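Local structure of pyruvate kinase (Pseudomonas aeruginosa, 6QXL) at residues L22-L27 / Y324-V329; G89-F94 / R145-I150; S348-G353 / S367-N372. The protein probably catalyses the final step of glycolysis, transfer of the phosphoenolpyruvate phosphate to ADP to give pyruvate and ATP, and is held here with glucose 6-phosphate and magnesium. All blocks are in the same frame, centred on the assembly; numbering follows the deposited sequence.

Contact 1: residues L22-L27 / Y324-V329; sequences LEQLIL and YPVEAV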
loop_
_atom_site.group_PDB
_atom_site.type_symbol
_atom_site.label_atom_id
_atom_site.label_comp_id
_atom_site.label_asym_id
_atom_site.label_seq_id
_atom_site.Cartn_x
_atom_site.Cartn_y
_atom_site.Cartn_z
ATOM N N LEU A 22 -10.366 -44.619 -18.379
ATOM C CA LEU A 22 -9.548 -43.560 -18.951
ATOM C C LEU A 22 -10.375 -42.614 -19.808
ATOM O O LEU A 22 -10.257 -41.397 -19.686
ATOM C CB LEU A 22 -8.395 -44.133 -19.756
ATOM C CG LEU A 22 -7.315 -44.782 -18.893
ATOM C CD1 LEU A 22 -6.294 -45.493 -19.757
ATOM C CD2 LEU A 22 -6.614 -43.768 -18.007
ATOM N N GLU A 23 -11.255 -43.161 -20.640
ATOM C CA GLU A 23 -12.127 -42.286 -21.406
ATOM C C GLU A 23 -12.940 -41.366 -20.481
ATOM O O GLU A 23 -13.053 -40.171 -20.733
ATOM C CB GLU A 23 -13.037 -43.091 -22.331
ATOM C CG GLU A 23 -13.866 -42.214 -23.293
ATOM C CD GLU A 23 -14.416 -42.953 -24.479
ATOM O OE1 GLU A 23 -14.788 -44.128 -24.385
ATOM O OE2 GLU A 23 -14.468 -42.341 -25.563
ATOM N N GLN A 24 -13.474 -41.922 -19.400
ATOM C CA GLN A 24 -14.259 -41.133 -18.458
ATOM C C GLN A 24 -13.440 -40.053 -17.725
ATOM O O GLN A 24 -13.960 -38.970 -17.451
ATOM C CB GLN A 24 -14.933 -42.040 -17.453
ATOM C CG GLN A 24 -16.175 -42.738 -17.965
ATOM C CD GLN A 24 -16.698 -43.724 -16.928
ATOM O OE1 GLN A 24 -16.306 -44.915 -16.903
ATOM N NE2 GLN A 24 -17.525 -43.223 -16.028
ATOM N N LEU A 25 -12.174 -40.363 -17.423
ATOM C CA LEU A 25 -11.276 -39.396 -16.815
ATOM C C LEU A 25 -10.950 -38.246 -17.774
ATOM O O LEU A 25 -10.893 -37.082 -17.365
ATOM C CB LEU A 25 -9.968 -40.061 -16.357
ATOM C CG LEU A 25 -9.982 -41.086 -15.236
ATOM C CD1 LEU A 25 -8.572 -41.651 -15.050
ATOM C CD2 LEU A 25 -10.524 -40.485 -13.955
ATOM N N ILE A 26 -10.715 -38.584 -19.030
ATOM C CA ILE A 26 -10.483 -37.591 -20.080
ATOM C C ILE A 26 -11.694 -36.670 -20.178
ATOM O O ILE A 26 -11.547 -35.443 -20.207
ATOM C CB ILE A 26 -10.184 -38.269 -21.434
ATOM C CG1 ILE A 26 -8.944 -39.211 -21.235
ATOM C CG2 ILE A 26 -9.953 -37.257 -22.524
ATOM C CD1 ILE A 26 -7.680 -38.723 -20.794
ATOM N N LEU A 27 -12.879 -37.251 -20.209
ATOM C CA LEU A 27 -14.099 -36.444 -20.303
ATOM C C LEU A 27 -14.370 -35.648 -19.047
ATOM O O LEU A 27 -14.987 -34.602 -19.120
ATOM C CB LEU A 27 -15.318 -37.307 -20.633
ATOM C CG LEU A 27 -15.318 -37.916 -22.018
ATOM C CD1 LEU A 27 -16.262 -39.134 -22.023
ATOM C CD2 LEU A 27 -15.662 -36.882 -23.095
ATOM N N TYR A 324 -13.481 -44.547 -6.623
ATOM C CA TYR A 324 -14.232 -43.492 -7.315
ATOM C C TYR A 324 -13.301 -42.504 -8.046
ATOM O O TYR A 324 -13.384 -41.293 -7.859
ATOM C CB TYR A 324 -15.101 -42.739 -6.313
ATOM C CG TYR A 324 -16.105 -43.574 -5.581
ATOM C CD1 TYR A 324 -15.731 -44.246 -4.427
ATOM C CD2 TYR A 324 -17.430 -43.736 -6.056
ATOM C CE1 TYR A 324 -16.635 -45.026 -3.748
ATOM C CE2 TYR A 324 -18.340 -44.437 -5.305
ATOM C CZ TYR A 324 -17.932 -45.112 -4.204
ATOM O OH TYR A 324 -18.828 -45.884 -3.512
ATOM N N PRO A 325 -12.431 -43.020 -8.918
ATOM C CA PRO A 325 -11.505 -42.137 -9.616
ATOM C C PRO A 325 -12.166 -41.038 -10.454
ATOM O O PRO A 325 -11.709 -39.894 -10.460
ATOM C CB PRO A 325 -10.695 -43.094 -10.491
ATOM C CG PRO A 325 -11.535 -44.299 -10.615
ATOM C CD PRO A 325 -12.262 -44.422 -9.319
ATOM N N VAL A 326 -13.250 -41.361 -11.131
ATOM C CA VAL A 326 -13.893 -40.358 -11.980
ATOM C C VAL A 326 -14.574 -39.294 -11.129
ATOM O O VAL A 326 -14.446 -38.095 -11.396
ATOM C CB VAL A 326 -14.864 -41.007 -12.978
ATOM C CG1 VAL A 326 -15.609 -39.967 -13.809
ATOM C CG2 VAL A 326 -14.086 -41.953 -13.880
ATOM N N GLU A 327 -15.239 -39.724 -10.075
ATOM C CA GLU A 327 -15.942 -38.787 -9.202
ATOM C C GLU A 327 -14.963 -37.843 -8.492
ATOM O O GLU A 327 -15.278 -36.674 -8.272
ATOM C CB GLU A 327 -16.808 -39.530 -8.195
ATOM C CG GLU A 327 -17.915 -40.380 -8.839
ATOM C CD GLU A 327 -17.536 -41.805 -9.276
ATOM O OE1 GLU A 327 -16.335 -42.184 -9.367
ATOM O OE2 GLU A 327 -18.467 -42.576 -9.513
ATOM N N ALA A 328 -13.763 -38.344 -8.173
ATOM C CA ALA A 328 -12.726 -37.508 -7.589
ATOM C C ALA A 328 -12.320 -36.380 -8.529
ATOM O O ALA A 328 -12.288 -35.217 -8.124
ATOM C CB ALA A 328 -11.522 -38.338 -7.190
ATOM N N VAL A 329 -12.043 -36.715 -9.784
ATOM C CA VAL A 329 -11.674 -35.703 -10.767
ATOM C C VAL A 329 -12.803 -34.681 -10.922
ATOM O O VAL A 329 -12.562 -33.479 -10.904
ATOM C CB VAL A 329 -11.327 -36.344 -12.120
ATOM C CG1 VAL A 329 -11.250 -35.284 -13.239
ATOM C CG2 VAL A 329 -10.025 -37.133 -12.014
#
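Gln-24 is the first residue of helix 22-27 to meet the other helix, and it does so with the root of its side chain. Its CB lies 3.7 Å from CG2 of Val-326, so the aliphatic start of the chain packs against the valine. This suits a glutamine at the margin of a helix pair, where one residue can give methylene to the interior and still carry a polar end.

Leu-25 follows and makes most of the remaining contact through a single methyl. CG stands anti to the carbonyl carbon (chi1 -66°), and from there CD2 reaches across to three residues of helix 325-329. It sits 3.9 Å from CG2 of Val-326 and equally 3.9 Å from CG2 of Val-329, one turn further on. It also comes to 3.7 Å of the carbonyl O of Pro-325, with the proline ring's CB slightly more distant. The leucine side chain is long enough to bring its methyl against both branched valines. The short helical segments run nearly parallel, 7° apart in direction, with axes 9.3 Å apart at closest approach. Pro-325 fits the first turn of its helix, where a missing N-H costs no helical bond, and its O still accepts from Val-329 N.

Both helices lie on the outside of the TIM barrel. Helix 19-28 follows its first strand and helix 325-340 its last, so their packing lies outside the place where strand 7-11 meets strand 312-315 and the barrel closes. Leu-22 and Ile-26 turn the other way, onto helix 42-58, while Ala-328 and Val-329 rest on Leu-315 of strand 312-315.

Contact 2: residues G89-F94 / R145-I150; sequences GDKFRF and RCRVLI
Strands 91-94 and 145-148 run antiparallel with a strong twist, 138° between their directions, with Phe-92 and Cys-146 as the hydrogen-bonded pair: Cys-146 N gives to Phe-92 O at 2.7 Å and Phe-92 N to Cys-146 O at 3.0 Å. Before strand 91-94, two successive residues hold Val-148: its N gives to Asp-90 O at 2.9 Å, and its O accepts from Gly-89 N in a nearly straight bond. Gly-89 has a positive phi of 93°, where a CB would press on the preceding carbonyl.

One face carries four basic side chains. Arg-93 and Arg-145 lie side by side, their CG atoms 3.8 Å apart, with guanidinium planes turned 61° to each other. Glu-143 forms salt bridges with both, which probably offsets their like charges, and Arg-145 has a second partner in Glu-138. Lys-91, bent at chi2, slants across Arg-147, and its NZ passes 3.9 Å from Arg-147 CD; Glu-137 bridges these two. Long, flexible chains suit this outer face, since their aliphatic parts pack while their ends find carboxylates.

The other face is apolar. Cys-146 SG meets the edge of the Phe-94 ring, 3.9 Å from CE2, and Phe-92 CD2 lies over one face of that ring, toward its rim. Phe-92 and Phe-94 also pack on Met-134 of strand 132-139 and Val-108 of strand 107-109, while Cys-146 and Phe-94 touch Leu-125 of strand 124-127, within the small β domain inserted after barrel strand 64-68, ahead of helix 174-185.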
loop_
_atom_site.group_PDB
_atom_site.type_symbol
_atom_site.label_atom_id
_atom_site.label_comp_id
_atom_site.label_asym_id
_atom_site.label_seq_id
_atom_site.Cartn_x
_atom_site.Cartn_y
_atom_site.Cartn_z
ATOM N N GLY A 89 3.914 -50.459 21.584
ATOM C CA GLY A 89 4.760 -51.098 22.583
ATOM C C GLY A 89 5.499 -52.327 22.097
ATOM O O GLY A 89 6.480 -52.733 22.730
ATOM N N ASP A 90 5.070 -52.908 20.972
ATOM C CA ASP A 90 5.761 -54.049 20.389
ATOM C C ASP A 90 7.196 -53.700 20.014
ATOM O O ASP A 90 7.541 -52.539 19.772
ATOM C CB ASP A 90 5.056 -54.565 19.125
ATOM C CG ASP A 90 3.717 -55.239 19.413
ATOM O OD1 ASP A 90 3.270 -55.178 20.584
ATOM O OD2 ASP A 90 3.109 -55.792 18.463
ATOM N N LYS A 91 8.036 -54.725 19.966
ATOM C CA LYS A 91 9.423 -54.589 19.554
ATOM C C LYS A 91 9.560 -55.077 18.127
ATOM O O LYS A 91 8.884 -56.031 17.708
ATOM C CB LYS A 91 10.331 -55.392 20.452
ATOM C CG LYS A 91 10.224 -55.037 21.931
ATOM C CD LYS A 91 10.587 -53.589 22.268
ATOM C CE LYS A 91 10.683 -53.519 23.804
ATOM N NZ LYS A 91 10.870 -52.123 24.177
ATOM N N PHE A 92 10.408 -54.402 17.363
ATOM C CA PHE A 92 10.560 -54.721 15.962
ATOM C C PHE A 92 11.941 -54.327 15.474
ATOM O O PHE A 92 12.511 -53.348 15.947
ATOM C CB PHE A 92 9.469 -54.055 15.135
ATOM C CG PHE A 92 9.343 -54.591 13.756
ATOM C CD1 PHE A 92 8.687 -55.791 13.555
ATOM C CD2 PHE A 92 9.910 -53.940 12.667
ATOM C CE1 PHE A 92 8.593 -56.338 12.267
ATOM C CE2 PHE A 92 9.812 -54.468 11.393
ATOM C CZ PHE A 92 9.144 -55.674 11.193
ATOM N N ARG A 93 12.456 -55.088 14.515
ATOM C CA ARG A 93 13.822 -54.908 14.046
ATOM C C ARG A 93 13.904 -54.811 12.539
ATOM O O ARG A 93 13.192 -55.518 11.817
ATOM C CB ARG A 93 14.687 -56.093 14.491
ATOM C CG ARG A 93 14.986 -56.140 15.964
ATOM C CD ARG A 93 15.870 -57.342 16.300
ATOM N NE ARG A 93 15.257 -58.630 16.034
ATOM C CZ ARG A 93 15.769 -59.611 15.252
ATOM N NH1 ARG A 93 16.883 -59.442 14.568
ATOM N NH2 ARG A 93 15.134 -60.751 15.113
ATOM N N PHE A 94 14.813 -53.955 12.089
ATOM C CA PHE A 94 15.160 -53.831 10.684
ATOM C C PHE A 94 16.608 -54.321 10.541
ATOM O O PHE A 94 17.495 -53.736 11.160
ATOM C CB PHE A 94 15.044 -52.384 10.242
ATOM C CG PHE A 94 13.681 -51.798 10.442
ATOM C CD1 PHE A 94 12.675 -52.040 9.532
ATOM C CD2 PHE A 94 13.397 -51.012 11.554
ATOM C CE1 PHE A 94 11.417 -51.531 9.726
ATOM C CE2 PHE A 94 12.114 -50.508 11.738
ATOM C CZ PHE A 94 11.134 -50.772 10.810
ATOM N N ARG A 145 16.939 -51.768 16.402
ATOM C CA ARG A 145 15.979 -52.397 17.289
ATOM C C ARG A 145 15.045 -51.333 17.818
ATOM O O ARG A 145 15.489 -50.386 18.484
ATOM C CB ARG A 145 16.687 -53.062 18.451
ATOM C CG ARG A 145 17.531 -54.247 18.027
ATOM C CD ARG A 145 18.508 -54.666 19.098
ATOM N NE ARG A 145 19.566 -55.487 18.499
ATOM C CZ ARG A 145 20.792 -55.658 18.960
ATOM N NH1 ARG A 145 21.092 -55.164 20.169
ATOM N NH2 ARG A 145 21.627 -56.432 18.309
ATOM N N CYS A 146 13.750 -51.494 17.533
ATOM C CA CYS A 146 12.792 -50.423 17.717
ATOM C C CYS A 146 11.610 -50.807 18.590
ATOM O O CYS A 146 11.316 -51.993 18.807
ATOM C CB CYS A 146 12.278 -49.961 16.354
ATOM S SG CYS A 146 13.579 -49.527 15.164
ATOM N N ARG A 147 10.935 -49.783 19.085
ATOM C CA ARG A 147 9.649 -49.904 19.754
ATOM C C ARG A 147 8.591 -49.197 18.909
ATOM O O ARG A 147 8.831 -48.087 18.402
ATOM C CB ARG A 147 9.723 -49.253 21.145
ATOM C CG ARG A 147 8.559 -49.606 22.042
ATOM C CD ARG A 147 8.649 -48.976 23.413
ATOM N NE ARG A 147 8.468 -47.525 23.401
ATOM C CZ ARG A 147 9.409 -46.588 23.557
ATOM N NH1 ARG A 147 10.696 -46.923 23.708
ATOM N NH2 ARG A 147 9.071 -45.312 23.554
ATOM N N VAL A 148 7.423 -49.813 18.772
ATOM C CA VAL A 148 6.336 -49.220 18.005
ATOM C C VAL A 148 5.648 -48.135 18.842
ATOM O O VAL A 148 5.230 -48.366 19.981
ATOM C CB VAL A 148 5.311 -50.290 17.573
ATOM C CG1 VAL A 148 4.099 -49.654 16.880
ATOM C CG2 VAL A 148 5.983 -51.341 16.687
ATOM N N LEU A 149 5.569 -46.935 18.272
ATOM C CA LEU A 149 4.863 -45.806 18.887
ATOM C C LEU A 149 3.417 -45.744 18.397
ATOM O O LEU A 149 2.507 -45.463 19.178
ATOM C CB LEU A 149 5.562 -44.495 18.572
ATOM C CG LEU A 149 6.914 -44.316 19.286
ATOM C CD1 LEU A 149 7.460 -42.916 19.018
ATOM C CD2 LEU A 149 6.900 -44.650 20.806
ATOM N N ILE A 150 3.216 -45.969 17.099
ATOM C CA ILE A 150 1.897 -45.982 16.501
ATOM C C ILE A 150 1.790 -47.241 15.660
ATOM O O ILE A 150 2.571 -47.450 14.732
ATOM C CB ILE A 150 1.661 -44.729 15.634
ATOM C CG1 ILE A 150 1.518 -43.495 16.551
ATOM C CG2 ILE A 150 0.428 -44.892 14.740
ATOM C CD1 ILE A 150 1.903 -42.183 15.900
#

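Contact 3: residues S348-G353 / S367-N372; sequences SSHRLG and SMYTAN
His-350 reaches from the loop 348-353 onto the helix 367-372 and loses more surface to the contact than any other residue, with Tyr-369 and Asn-372 supplying most of what it meets. The Tyr-369 ring stands almost perpendicular to the imidazole, planes at 88° and centroids 5.8 Å apart, in a T-shaped pair in which the tyrosine offers its edge to the histidine's face. With CG anti to the backbone N (chi1 171°), the phenol swings to the side where its edge meets the imidazole. On the opposite face of the imidazole lies Ser-348 CB, 3.6 Å above the plane towards its rim, so the ring is sandwiched between a methylene and an aromatic edge.

Asn-372 approaches from the rim. Its amide is turned 76° from the imidazole plane, and its ND2 comes to 3.2 Å of His-350 CE1. The amide is fixed by partners beyond the two segments: ND2 donates to Arg-397 O, and OD1 is hydrogen-bonded to Ser-398 OG. His-350 ND1 meanwhile lies 3.6 Å from Tyr-369 CA, so the ring rests on the helix backbone as well.

The backbone ahead of the ring is tied locally: Ser-348 OG accepts from His-350 N at 2.9 Å, closing an ST turn, a role that fits a short hydroxyl side chain.

His-350 and Tyr-369 also join subunits: Tyr-369 OH is hydrogen-bonded to His-350 O of a neighbouring subunit, the reciprocal bond is present, and the Tyr-369 rings, one from each chain, stack. The chemistry implies a division of labour, in which shape and aromatic packing seat the histidine within the chain while the phenol hydroxyl and the loop carbonyl link the chains, so that loop, helix and subunit interface are probably positioned together.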
loop_
_atom_site.group_PDB
_atom_site.type_symbol
_atom_site.label_atom_id
_atom_site.label_comp_id
_atom_site.label_asym_id
_atom_site.label_seq_id
_atom_site.Cartn_x
_atom_site.Cartn_y
_atom_site.Cartn_z
ATOM N N SER A 348 -3.949 -8.518 -9.978
ATOM C CA SER A 348 -2.489 -8.632 -9.929
ATOM C C SER A 348 -1.846 -7.267 -9.617
ATOM O O SER A 348 -2.380 -6.216 -9.972
ATOM C CB SER A 348 -1.952 -9.204 -11.268
ATOM O OG SER A 348 -0.544 -9.255 -11.286
ATOM N N SER A 349 -0.708 -7.310 -8.934
ATOM C CA SER A 349 0.162 -6.140 -8.786
ATOM C C SER A 349 1.098 -5.918 -10.009
ATOM O O SER A 349 1.761 -4.891 -10.108
ATOM C CB SER A 349 1.002 -6.267 -7.519
ATOM O OG SER A 349 1.953 -7.335 -7.639
ATOM N N HIS A 350 1.150 -6.898 -10.919
ATOM C CA HIS A 350 1.857 -6.786 -12.192
ATOM C C HIS A 350 3.357 -6.541 -12.098
ATOM O O HIS A 350 3.956 -5.902 -12.966
ATOM C CB HIS A 350 1.188 -5.804 -13.163
ATOM C CG HIS A 350 -0.197 -6.208 -13.561
ATOM N ND1 HIS A 350 -0.499 -7.122 -14.560
ATOM C CD2 HIS A 350 -1.373 -5.856 -13.009
ATOM C CE1 HIS A 350 -1.789 -7.286 -14.604
ATOM N NE2 HIS A 350 -2.372 -6.524 -13.700
ATOM N N ARG A 351 3.948 -7.068 -11.020
ATOM C CA ARG A 351 5.376 -6.950 -10.765
ATOM C C ARG A 351 5.892 -5.502 -10.803
ATOM O O ARG A 351 7.022 -5.253 -11.230
ATOM C CB ARG A 351 6.140 -7.871 -11.729
ATOM C CG ARG A 351 5.738 -9.337 -11.580
ATOM C CD ARG A 351 6.504 -10.242 -12.523
ATOM N NE ARG A 351 6.366 -11.664 -12.165
ATOM C CZ ARG A 351 6.942 -12.669 -12.816
ATOM N NH1 ARG A 351 7.702 -12.434 -13.895
ATOM N NH2 ARG A 351 6.783 -13.918 -12.389
ATOM N N LEU A 352 5.050 -4.565 -10.334
ATOM C CA LEU A 352 5.428 -3.152 -10.248
ATOM C C LEU A 352 6.699 -2.960 -9.444
ATOM O O LEU A 352 6.910 -3.623 -8.419
ATOM C CB LEU A 352 4.319 -2.289 -9.642
ATOM C CG LEU A 352 3.579 -1.359 -10.602
ATOM C CD1 LEU A 352 2.906 -2.060 -11.774
ATOM C CD2 LEU A 352 2.509 -0.618 -9.809
ATOM N N GLY A 353 7.554 -2.065 -9.938
ATOM C CA GLY A 353 8.841 -1.780 -9.310
ATOM C C GLY A 353 9.955 -2.740 -9.659
ATOM O O GLY A 353 11.094 -2.461 -9.326
ATOM N N SER A 367 1.159 -7.766 -21.919
ATOM C CA SER A 367 -0.142 -8.268 -22.343
ATOM C C SER A 367 -1.039 -8.543 -21.158
ATOM O O SER A 367 -2.234 -8.227 -21.192
ATOM C CB SER A 367 0.012 -9.546 -23.171
ATOM O OG SER A 367 0.884 -9.353 -24.262
ATOM N N MET A 368 -0.480 -9.141 -20.107
ATOM C CA MET A 368 -1.292 -9.388 -18.906
ATOM C C MET A 368 -1.742 -8.082 -18.272
ATOM O O MET A 368 -2.918 -7.945 -17.904
ATOM C CB MET A 368 -0.551 -10.253 -17.913
ATOM C CG MET A 368 -0.230 -11.636 -18.461
ATOM S SD MET A 368 -1.622 -12.467 -19.251
ATOM C CE MET A 368 -2.642 -12.865 -17.841
ATOM N N TYR A 369 -0.833 -7.102 -18.202
ATOM C CA TYR A 369 -1.214 -5.757 -17.776
ATOM C C TYR A 369 -2.349 -5.204 -18.625
ATOM O O TYR A 369 -3.356 -4.739 -18.101
ATOM C CB TYR A 369 -0.024 -4.827 -17.837
ATOM C CG TYR A 369 -0.338 -3.367 -17.622
ATOM C CD1 TYR A 369 -0.481 -2.850 -16.333
ATOM C CD2 TYR A 369 -0.460 -2.497 -18.705
ATOM C CE1 TYR A 369 -0.734 -1.507 -16.141
ATOM C CE2 TYR A 369 -0.676 -1.142 -18.499
ATOM C CZ TYR A 369 -0.805 -0.654 -17.222
ATOM O OH TYR A 369 -1.022 0.686 -17.036
ATOM N N THR A 370 -2.202 -5.271 -19.936
ATOM C CA THR A 370 -3.216 -4.711 -20.808
ATOM C C THR A 370 -4.555 -5.421 -20.635
ATOM O O THR A 370 -5.596 -4.777 -20.505
ATOM C CB THR A 370 -2.763 -4.773 -22.271
ATOM O OG1 THR A 370 -1.538 -4.057 -22.395
ATOM C CG2 THR A 370 -3.789 -4.159 -23.178
ATOM N N ALA A 371 -4.527 -6.749 -20.624
ATOM C CA ALA A 371 -5.761 -7.539 -20.519
ATOM C C ALA A 371 -6.475 -7.322 -19.195
ATOM O O ALA A 371 -7.702 -7.219 -19.156
ATOM C CB ALA A 371 -5.478 -9.010 -20.726
ATOM N N ASN A 372 -5.712 -7.229 -18.115
ATOM C CA ASN A 372 -6.321 -6.995 -16.810
ATOM C C ASN A 372 -6.946 -5.629 -16.657
ATOM O O ASN A 372 -7.715 -5.444 -15.740
ATOM C CB ASN A 372 -5.310 -7.230 -15.669
ATOM C CG ASN A 372 -5.228 -8.697 -15.263
ATOM O OD1 ASN A 372 -5.811 -9.583 -15.884
ATOM N ND2 ASN A 372 -4.494 -8.949 -14.223
#

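In the fold
The three contacts sample separate parts of the subunit and do not touch. Contact 1 closes the barrel domain, which carries the magnesium site of Glu-223 and Asp-250. Contact 2, nested in sequence inside the loop that contact 1 closes, lies in the inserted β domain, about 40 Å away between centres. Contact 3 is centred about 36 Å from contact 1 and about 56 Å from contact 2; contacts 2 and 3 lie on opposite sides of the chain's centre. It is in the domain that binds glucose 6-phosphate, with the Met-368 side chain about 13 Å from the ligand. Helix 325-340 of contact 1 is followed by helix 359-373 of contact 3; the loop between them holds residues 348-353.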